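PDB 4NTD: thioredoxin reductase from Streptomyces clavuligerus, which uses bound FAD to form disulfide bonds in natural products, probably including that of the antibiotic holomycin. Local coordinates for residues A[139-145]-A[257-262]; A[277-281]-A[297-301]. All blocks are in the same frame, centred on the assembly; numbering follows the deposited sequence. Where two conformers were deposited one is given.

Interaction 1: A[139-145]-A[257-262]; sequences TGLRDEL and PRMVPR. With FAD (flavin-adenine dinucleotide), chain C.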
loop_
_atom_site.group_PDB
_atom_site.type_symbol
_atom_site.label_atom_id
_atom_site.label_comp_id
_atom_site.label_asym_id
_atom_site.label_seq_id
_atom_site.Cartn_x
_atom_site.Cartn_y
_atom_site.Cartn_z
ATOM N N THR A 139 12.611 4.122 7.881
ATOM C CA THR A 139 13.795 4.961 7.684
ATOM C C THR A 139 14.300 5.039 6.236
ATOM O O THR A 139 15.312 5.692 5.964
ATOM C CB THR A 139 14.934 4.436 8.571
ATOM O OG1 THR A 139 15.009 3.012 8.433
ATOM C CG2 THR A 139 14.676 4.783 10.028
ATOM N N GLY A 140 13.611 4.370 5.316
ATOM C CA GLY A 140 13.939 4.454 3.897
ATOM C C GLY A 140 15.221 3.748 3.494
ATOM O O GLY A 140 15.733 2.893 4.220
ATOM N N LEU A 141 15.725 4.108 2.315
ATOM C CA LEU A 141 16.996 3.590 1.812
ATOM C C LEU A 141 17.830 4.711 1.205
ATOM O O LEU A 141 17.296 5.762 0.838
ATOM C CB LEU A 141 16.767 2.467 0.788
ATOM C CG LEU A 141 16.152 2.790 -0.584
ATOM C CD1 LEU A 141 17.163 3.380 -1.561
ATOM C CD2 LEU A 141 15.536 1.533 -1.185
ATOM N N ARG A 142 19.138 4.464 1.116
ATOM C CA ARG A 142 20.105 5.395 0.533
ATOM C C ARG A 142 20.498 4.933 -0.866
ATOM O O ARG A 142 20.830 3.762 -1.057
ATOM C CB ARG A 142 21.372 5.457 1.396
ATOM C CG ARG A 142 21.143 5.961 2.809
ATOM C CD ARG A 142 22.449 6.214 3.550
ATOM N NE ARG A 142 22.223 7.049 4.725
ATOM C CZ ARG A 142 22.422 6.663 5.979
ATOM N NH1 ARG A 142 22.866 5.443 6.243
ATOM N NH2 ARG A 142 22.179 7.507 6.974
ATOM N N ASP A 143 20.466 5.850 -1.833
ATOM C CA ASP A 143 20.948 5.578 -3.187
ATOM C C ASP A 143 22.429 5.923 -3.256
ATOM O O ASP A 143 22.798 7.093 -3.150
ATOM C CB ASP A 143 20.197 6.420 -4.219
ATOM C CG ASP A 143 18.729 6.073 -4.300
ATOM O OD1 ASP A 143 17.903 6.837 -3.756
ATOM O OD2 ASP A 143 18.396 5.034 -4.907
ATOM N N GLU A 144 23.276 4.912 -3.418
ATOM C CA GLU A 144 24.705 5.147 -3.606
ATOM C C GLU A 144 24.983 5.265 -5.097
ATOM O O GLU A 144 24.839 4.294 -5.844
ATOM C CB GLU A 144 25.529 4.031 -2.973
ATOM C CG GLU A 144 25.358 3.946 -1.464
ATOM C CD GLU A 144 26.277 2.928 -0.813
ATOM O OE1 GLU A 144 27.052 2.258 -1.527
ATOM O OE2 GLU A 144 26.224 2.795 0.428
ATOM N N LEU A 145 25.370 6.465 -5.520
ATOM C CA LEU A 145 25.511 6.795 -6.935
ATOM C C LEU A 145 26.949 6.601 -7.404
ATOM O O LEU A 145 27.880 6.664 -6.596
ATOM C CB LEU A 145 25.081 8.243 -7.179
ATOM C CG LEU A 145 23.662 8.615 -6.735
ATOM C CD1 LEU A 145 23.424 10.105 -6.931
ATOM C CD2 LEU A 145 22.624 7.803 -7.493
ATOM N N PRO A 257 21.301 2.779 -8.949
ATOM C CA PRO A 257 22.180 2.943 -7.792
ATOM C C PRO A 257 22.306 1.664 -6.977
ATOM O O PRO A 257 21.477 0.761 -7.117
ATOM C CB PRO A 257 21.464 4.011 -6.947
ATOM C CG PRO A 257 20.457 4.642 -7.844
ATOM C CD PRO A 257 20.071 3.582 -8.824
ATOM N N ARG A 258 23.349 1.577 -6.154
ATOM C CA ARG A 258 23.394 0.558 -5.110
ATOM C C ARG A 258 22.459 1.052 -4.016
ATOM O O ARG A 258 22.719 2.074 -3.378
ATOM C CB ARG A 258 24.807 0.336 -4.557
ATOM C CG ARG A 258 24.846 -0.660 -3.401
ATOM C CD ARG A 258 26.256 -0.998 -2.937
ATOM N NE ARG A 258 26.228 -1.776 -1.699
ATOM C CZ ARG A 258 26.682 -1.342 -0.526
ATOM N NH1 ARG A 258 27.224 -0.138 -0.426
ATOM N NH2 ARG A 258 26.607 -2.119 0.546
ATOM N N MET A 259 21.351 0.342 -3.823
ATOM C CA MET A 259 20.323 0.764 -2.875
ATOM C C MET A 259 20.506 0.070 -1.540
ATOM O O MET A 259 20.357 -1.148 -1.436
ATOM C CB MET A 259 18.932 0.488 -3.437
ATOM C CG MET A 259 18.589 1.397 -4.598
ATOM S SD MET A 259 17.100 0.869 -5.450
ATOM C CE MET A 259 17.696 0.950 -7.130
ATOM N N VAL A 260 20.824 0.865 -0.522
ATOM C CA VAL A 260 21.172 0.349 0.791
ATOM C C VAL A 260 20.115 0.778 1.807
ATOM O O VAL A 260 20.005 1.965 2.122
ATOM C CB VAL A 260 22.562 0.854 1.227
ATOM C CG1 VAL A 260 22.977 0.213 2.543
ATOM C CG2 VAL A 260 23.593 0.559 0.143
ATOM N N PRO A 261 19.326 -0.185 2.320
ATOM C CA PRO A 261 18.301 0.172 3.303
ATOM C C PRO A 261 18.910 0.668 4.607
ATOM O O PRO A 261 19.958 0.173 5.028
ATOM C CB PRO A 261 17.552 -1.146 3.535
ATOM C CG PRO A 261 18.506 -2.215 3.133
ATOM C CD PRO A 261 19.348 -1.632 2.040
ATOM N N ARG A 262 18.261 1.644 5.236
ATOM C CA ARG A 262 18.707 2.143 6.533
ATOM C C ARG A 262 18.161 1.243 7.638
ATOM O O ARG A 262 17.319 1.661 8.433
ATOM C CB ARG A 262 18.255 3.590 6.736
ATOM C CG ARG A 262 18.832 4.574 5.731
ATOM C CD ARG A 262 18.801 5.984 6.296
ATOM N NE ARG A 262 19.178 7.006 5.323
ATOM C CZ ARG A 262 18.363 7.516 4.399
ATOM N NH1 ARG A 262 17.096 7.127 4.303
ATOM N NH2 ARG A 262 18.818 8.443 3.565
HETATM P PA FAD C . 11.396 8.112 2.818
HETATM O O1A FAD C . 10.332 8.877 2.077
HETATM O O2A FAD C . 12.804 8.146 2.285
HETATM O O5B FAD C . 11.420 8.641 4.331
HETATM C C5B FAD C . 12.328 8.087 5.275
HETATM C C4B FAD C . 12.540 9.107 6.379
HETATM O O4B FAD C . 13.245 8.498 7.458
HETATM C C3B FAD C . 13.378 10.300 5.920
HETATM O O3B FAD C . 12.656 11.524 6.105
HETATM C C2B FAD C . 14.630 10.248 6.781
HETATM O O2B FAD C . 15.092 11.550 7.153
HETATM C C1B FAD C . 14.166 9.451 7.989
HETATM N N9A FAD C . 15.212 8.730 8.748
HETATM C C8A FAD C . 16.090 7.834 8.264
HETATM N N7A FAD C . 16.877 7.356 9.258
HETATM C C5A FAD C . 16.493 7.949 10.402
HETATM C C6A FAD C . 16.899 7.897 11.821
HETATM N N6A FAD C . 17.913 7.093 12.212
HETATM N N1A FAD C . 16.231 8.681 12.701
HETATM C C2A FAD C . 15.220 9.491 12.320
HETATM N N3A FAD C . 14.799 9.579 11.043
HETATM C C4A FAD C . 15.386 8.848 10.062
HETATM N N1 FAD C . 8.117 7.555 -5.807
HETATM C C2 FAD C . 6.903 7.865 -6.318
HETATM O O2 FAD C . 5.920 7.201 -5.934
HETATM N N3 FAD C . 6.726 8.851 -7.217
HETATM C C4 FAD C . 7.749 9.603 -7.662
HETATM O O4 FAD C . 7.555 10.508 -8.499
HETATM C C4X FAD C . 9.111 9.337 -7.142
HETATM N N5 FAD C . 10.203 10.040 -7.533
HETATM C C5X FAD C . 11.433 9.742 -7.034
HETATM C C6 FAD C . 12.536 10.480 -7.451
HETATM C C7 FAD C . 13.809 10.204 -6.960
HETATM C C7M FAD C . 14.991 11.017 -7.427
HETATM C C8 FAD C . 13.995 9.109 -5.975
HETATM C C8M FAD C . 15.366 8.787 -5.437
HETATM C C9 FAD C . 12.898 8.366 -5.553
HETATM C C9A FAD C . 11.618 8.637 -6.045
HETATM N N10 FAD C . 10.482 7.896 -5.628
HETATM C C10 FAD C . 9.228 8.234 -6.165
HETATM C "C1'" FAD C . 10.548 6.800 -4.652
HETATM C "C2'" FAD C . 10.330 7.373 -3.251
HETATM O "O2'" FAD C . 11.506 8.087 -2.846
HETATM C "C3'" FAD C . 10.027 6.278 -2.229
HETATM O "O3'" FAD C . 8.896 5.518 -2.671
HETATM C "C4'" FAD C . 9.720 6.824 -0.834
HETATM O "O4'" FAD C . 10.699 7.786 -0.425
HETATM C "C5'" FAD C . 9.691 5.713 0.207
HETATM O "O5'" FAD C . 9.043 6.202 1.380
HETATM P P FAD C . 9.565 5.816 2.848
HETATM O O1P FAD C . 9.902 4.350 2.878
HETATM O O2P FAD C . 8.581 6.395 3.833
HETATM O O3P FAD C . 11.004 6.552 2.985
HETATM O O HOH W 1 17.644 8.446 0.473
HETATM O O HOH W 2 21.864 3.014 4.025
#

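Interaction 2: A[277-281]-A[297-301]; sequences GWIAT and NVVDP. With FAD (flavin-adenine dinucleotide), chain C.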
loop_
_atom_site.group_PDB
_atom_site.type_symbol
_atom_site.label_atom_id
_atom_site.label_comp_id
_atom_site.label_asym_id
_atom_site.label_seq_id
_atom_site.Cartn_x
_atom_site.Cartn_y
_atom_site.Cartn_z
ATOM N N GLY A 277 18.700 -10.767 1.651
ATOM C CA GLY A 277 19.547 -9.814 2.372
ATOM C C GLY A 277 18.800 -8.666 3.035
ATOM O O GLY A 277 19.407 -7.856 3.735
ATOM N N TRP A 278 17.487 -8.593 2.821
ATOM C CA TRP A 278 16.658 -7.541 3.416
ATOM C C TRP A 278 15.979 -8.062 4.681
ATOM O O TRP A 278 15.768 -9.266 4.824
ATOM C CB TRP A 278 15.616 -7.050 2.404
ATOM C CG TRP A 278 16.234 -6.358 1.219
ATOM C CD1 TRP A 278 16.974 -6.934 0.229
ATOM C CD2 TRP A 278 16.172 -4.960 0.909
ATOM N NE1 TRP A 278 17.377 -5.985 -0.679
ATOM C CE2 TRP A 278 16.898 -4.765 -0.285
ATOM C CE3 TRP A 278 15.573 -3.854 1.521
ATOM C CZ2 TRP A 278 17.041 -3.509 -0.878
ATOM C CZ3 TRP A 278 15.717 -2.606 0.929
ATOM C CH2 TRP A 278 16.447 -2.445 -0.255
ATOM N N ILE A 279 15.647 -7.157 5.601
ATOM C CA ILE A 279 14.987 -7.543 6.850
ATOM C C ILE A 279 13.641 -8.189 6.522
ATOM O O ILE A 279 12.846 -7.633 5.763
ATOM C CB ILE A 279 14.776 -6.337 7.799
ATOM C CG1 ILE A 279 16.122 -5.775 8.288
ATOM C CG2 ILE A 279 13.899 -6.720 8.990
ATOM C CD1 ILE A 279 16.937 -6.719 9.150
ATOM N N ALA A 280 13.401 -9.365 7.094
ATOM C CA ALA A 280 12.196 -10.135 6.808
ATOM C C ALA A 280 11.000 -9.584 7.576
ATOM O O ALA A 280 11.118 -9.212 8.744
ATOM C CB ALA A 280 12.414 -11.600 7.155
ATOM N N THR A 281 9.851 -9.526 6.909
ATOM C CA THR A 281 8.605 -9.122 7.552
ATOM C C THR A 281 7.462 -10.015 7.103
ATOM O O THR A 281 7.539 -10.649 6.050
ATOM C CB THR A 281 8.216 -7.670 7.205
ATOM O OG1 THR A 281 8.016 -7.545 5.791
ATOM C CG2 THR A 281 9.288 -6.692 7.653
ATOM N N ASN A 297 10.688 1.727 2.044
ATOM C CA ASN A 297 11.956 1.406 1.380
ATOM C C ASN A 297 12.987 0.698 2.268
ATOM O O ASN A 297 13.906 0.072 1.741
ATOM C CB ASN A 297 12.611 2.676 0.801
ATOM C CG ASN A 297 12.171 3.010 -0.624
ATOM O OD1 ASN A 297 12.392 4.133 -1.075
ATOM N ND2 ASN A 297 11.592 2.051 -1.348
ATOM N N VAL A 298 12.860 0.801 3.592
ATOM C CA VAL A 298 13.788 0.098 4.493
ATOM C C VAL A 298 13.679 -1.426 4.346
ATOM O O VAL A 298 14.644 -2.139 4.614
ATOM C CB VAL A 298 13.631 0.534 5.978
ATOM C CG1 VAL A 298 12.302 0.075 6.567
ATOM C CG2 VAL A 298 14.795 0.019 6.819
ATOM N N VAL A 299 12.520 -1.918 3.904
ATOM C CA VAL A 299 12.329 -3.354 3.655
ATOM C C VAL A 299 11.947 -3.723 2.211
ATOM O O VAL A 299 11.961 -4.901 1.862
ATOM C CB VAL A 299 11.294 -3.974 4.629
ATOM C CG1 VAL A 299 11.878 -4.068 6.029
ATOM C CG2 VAL A 299 9.990 -3.185 4.641
ATOM N N ASP A 300 11.625 -2.736 1.375
ATOM C CA ASP A 300 11.170 -3.001 0.009
ATOM C C ASP A 300 11.714 -1.947 -0.960
ATOM O O ASP A 300 11.208 -0.826 -0.997
ATOM C CB ASP A 300 9.635 -3.024 -0.027
ATOM C CG ASP A 300 9.071 -3.339 -1.409
ATOM O OD1 ASP A 300 9.846 -3.524 -2.371
ATOM O OD2 ASP A 300 7.827 -3.400 -1.529
ATOM N N PRO A 301 12.729 -2.307 -1.773
ATOM C CA PRO A 301 13.296 -1.332 -2.712
ATOM C C PRO A 301 12.383 -0.937 -3.882
ATOM O O PRO A 301 12.699 0.008 -4.606
ATOM C CB PRO A 301 14.546 -2.043 -3.239
ATOM C CG PRO A 301 14.219 -3.492 -3.138
ATOM C CD PRO A 301 13.355 -3.636 -1.917
HETATM P PA FAD C . 11.396 8.112 2.818
HETATM O O1A FAD C . 10.332 8.877 2.077
HETATM O O2A FAD C . 12.804 8.146 2.285
HETATM O O5B FAD C . 11.420 8.641 4.331
HETATM C C5B FAD C . 12.328 8.087 5.275
HETATM C C4B FAD C . 12.540 9.107 6.379
HETATM O O4B FAD C . 13.245 8.498 7.458
HETATM C C3B FAD C . 13.378 10.300 5.920
HETATM O O3B FAD C . 12.656 11.524 6.105
HETATM C C2B FAD C . 14.630 10.248 6.781
HETATM O O2B FAD C . 15.092 11.550 7.153
HETATM C C1B FAD C . 14.166 9.451 7.989
HETATM N N9A FAD C . 15.212 8.730 8.748
HETATM C C8A FAD C . 16.090 7.834 8.264
HETATM N N7A FAD C . 16.877 7.356 9.258
HETATM C C5A FAD C . 16.493 7.949 10.402
HETATM C C6A FAD C . 16.899 7.897 11.821
HETATM N N6A FAD C . 17.913 7.093 12.212
HETATM N N1A FAD C . 16.231 8.681 12.701
HETATM C C2A FAD C . 15.220 9.491 12.320
HETATM N N3A FAD C . 14.799 9.579 11.043
HETATM C C4A FAD C . 15.386 8.848 10.062
HETATM N N1 FAD C . 8.117 7.555 -5.807
HETATM C C2 FAD C . 6.903 7.865 -6.318
HETATM O O2 FAD C . 5.920 7.201 -5.934
HETATM N N3 FAD C . 6.726 8.851 -7.217
HETATM C C4 FAD C . 7.749 9.603 -7.662
HETATM O O4 FAD C . 7.555 10.508 -8.499
HETATM C C4X FAD C . 9.111 9.337 -7.142
HETATM N N5 FAD C . 10.203 10.040 -7.533
HETATM C C5X FAD C . 11.433 9.742 -7.034
HETATM C C6 FAD C . 12.536 10.480 -7.451
HETATM C C7 FAD C . 13.809 10.204 -6.960
HETATM C C7M FAD C . 14.991 11.017 -7.427
HETATM C C8 FAD C . 13.995 9.109 -5.975
HETATM C C8M FAD C . 15.366 8.787 -5.437
HETATM C C9 FAD C . 12.898 8.366 -5.553
HETATM C C9A FAD C . 11.618 8.637 -6.045
HETATM N N10 FAD C . 10.482 7.896 -5.628
HETATM C C10 FAD C . 9.228 8.234 -6.165
HETATM C "C1'" FAD C . 10.548 6.800 -4.652
HETATM C "C2'" FAD C . 10.330 7.373 -3.251
HETATM O "O2'" FAD C . 11.506 8.087 -2.846
HETATM C "C3'" FAD C . 10.027 6.278 -2.229
HETATM O "O3'" FAD C . 8.896 5.518 -2.671
HETATM C "C4'" FAD C . 9.720 6.824 -0.834
HETATM O "O4'" FAD C . 10.699 7.786 -0.425
HETATM C "C5'" FAD C . 9.691 5.713 0.207
HETATM O "O5'" FAD C . 9.043 6.202 1.380
HETATM P P FAD C . 9.565 5.816 2.848
HETATM O O1P FAD C . 9.902 4.350 2.878
HETATM O O2P FAD C . 8.581 6.395 3.833
HETATM O O3P FAD C . 11.004 6.552 2.985
HETATM O O HOH W 3 16.245 -4.469 5.005
HETATM O O HOH W 4 12.126 -7.327 3.100
#

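Interaction 1: A[139-145]-A[257-262]
R262 and T139 grip each other twice at one end of this contact. R262 NH1 donates to the backbone O of T139 over 2.8 Å, lying in the carbonyl plane, with the acceptor close to the plane of the guanidinium. In return T139 OG1 donates to R262 O at 2.7 Å. The chi1 of 46° places this hydroxyl between the backbone N and carbonyl carbon and turns CG2 to the adenine, 3.5 Å from FAD N7A; threonine thus serves protein and cofactor with separate branches. Next to it R262 N bonds G140 O. A side chain at G140 would collide with FAD O2A, and its phi of 72° also favours glycine.

The strands then run antiparallel. R142 and V260 form a hydrogen-bonded pair, with R142 N 2.8 Å from V260 O, and E144 with R258 forms the next. In the conformer described, a salt bridge joins E144 OE1 to R258 NH1 at 2.6 Å; it is bent, 134° at the hydrogen, and meets OE1 on its syn side, out of the carboxylate plane. V260 CG2 packs over the centre of the R258 guanidinium and touches E144 OE2, so the valine lies against both partners. In one of two R142 conformers, R262 NE lies over a face of the R142 guanidinium, 3.1 Å from R142 NE, the planes at about a right angle.

The other face carries L141, D143, M259 and P261. L141 CD1 meets M259 CB at 3.9 Å, while D143 OD2 lies 3.6 Å from P257 CG and its OD1 forms a salt bridge with R65.

Such a two-stranded sheet connects the domains of thioredoxin reductases. T139, G140 and R262 line FAD, D143 OD1 approaches flavin C8M, and M259 touches glutathione-binding H161. An ion pair closes the far end; near the cofactor two like charges meet without bonding, the T139 carbonyl taking one N-H of R262.

Interaction 2: A[277-281]-A[297-301]
I279 and V299, with CA atoms 5.9 Å apart, mark where two irregular segments pass each other without a direct hydrogen bond; a water fills in, accepting from I279 N and donating to V298 O. The main side-chain contact is W278 against P301. W278 CG lies anti to the carbonyl carbon, beside the backbone N (chi1 -66°), which carries the indole across to the proline. P301 CD sits over the six-membered ring, 3.7 Å from its centroid and 11° off the normal, a CH-pi contact that suits proline, whose rigid ring offers the C-H groups next to its nitrogen to the aromatic face. The same indole turns its edge to the backbone: W278 CZ3 lies 3.3 Å from N297 O, in the ring plane. With an alanine here instead of tryptophan, the P301 ring is likely to lose its aromatic partner and the 297-301 segment part of its packing. V299 CG1 packs on I279 O at 3.7 Å and on T281 CG2. Within the turn, N297 ND2 donates to D300 O at 2.9 Å, while N297 N bonds FAD O1P. Strand 292-294 leads into this turn and helix 305-338 follows it; I279 and V298 both lean on L266 of helix 264-269, and T281 O bonds R283 of the second subunit.

How the interactions relate
Interactions 1 and 2 adjoin, their centres 11 Å apart, and P261 and V298 form much of the seam. P261 CB lies 3.3 Å from V298 O and 3.5 Å from W278 CZ3, so the proline at the end of strand 258-261 fits against the tryptophan and turn of interaction 2. V298 CG2 in turn comes 3.4 Å from T139 OG1. Both contacts serve FAD: the 139-145 segment lies along its adenine and pyrophosphate, while N297 reaches the pyrophosphate through O1P. R65, itself a glutathione-binding residue, links them, in a salt bridge with D143 and a hydrogen bond with N297 OD1, beside the bound glutathione, which touches N297 and P301.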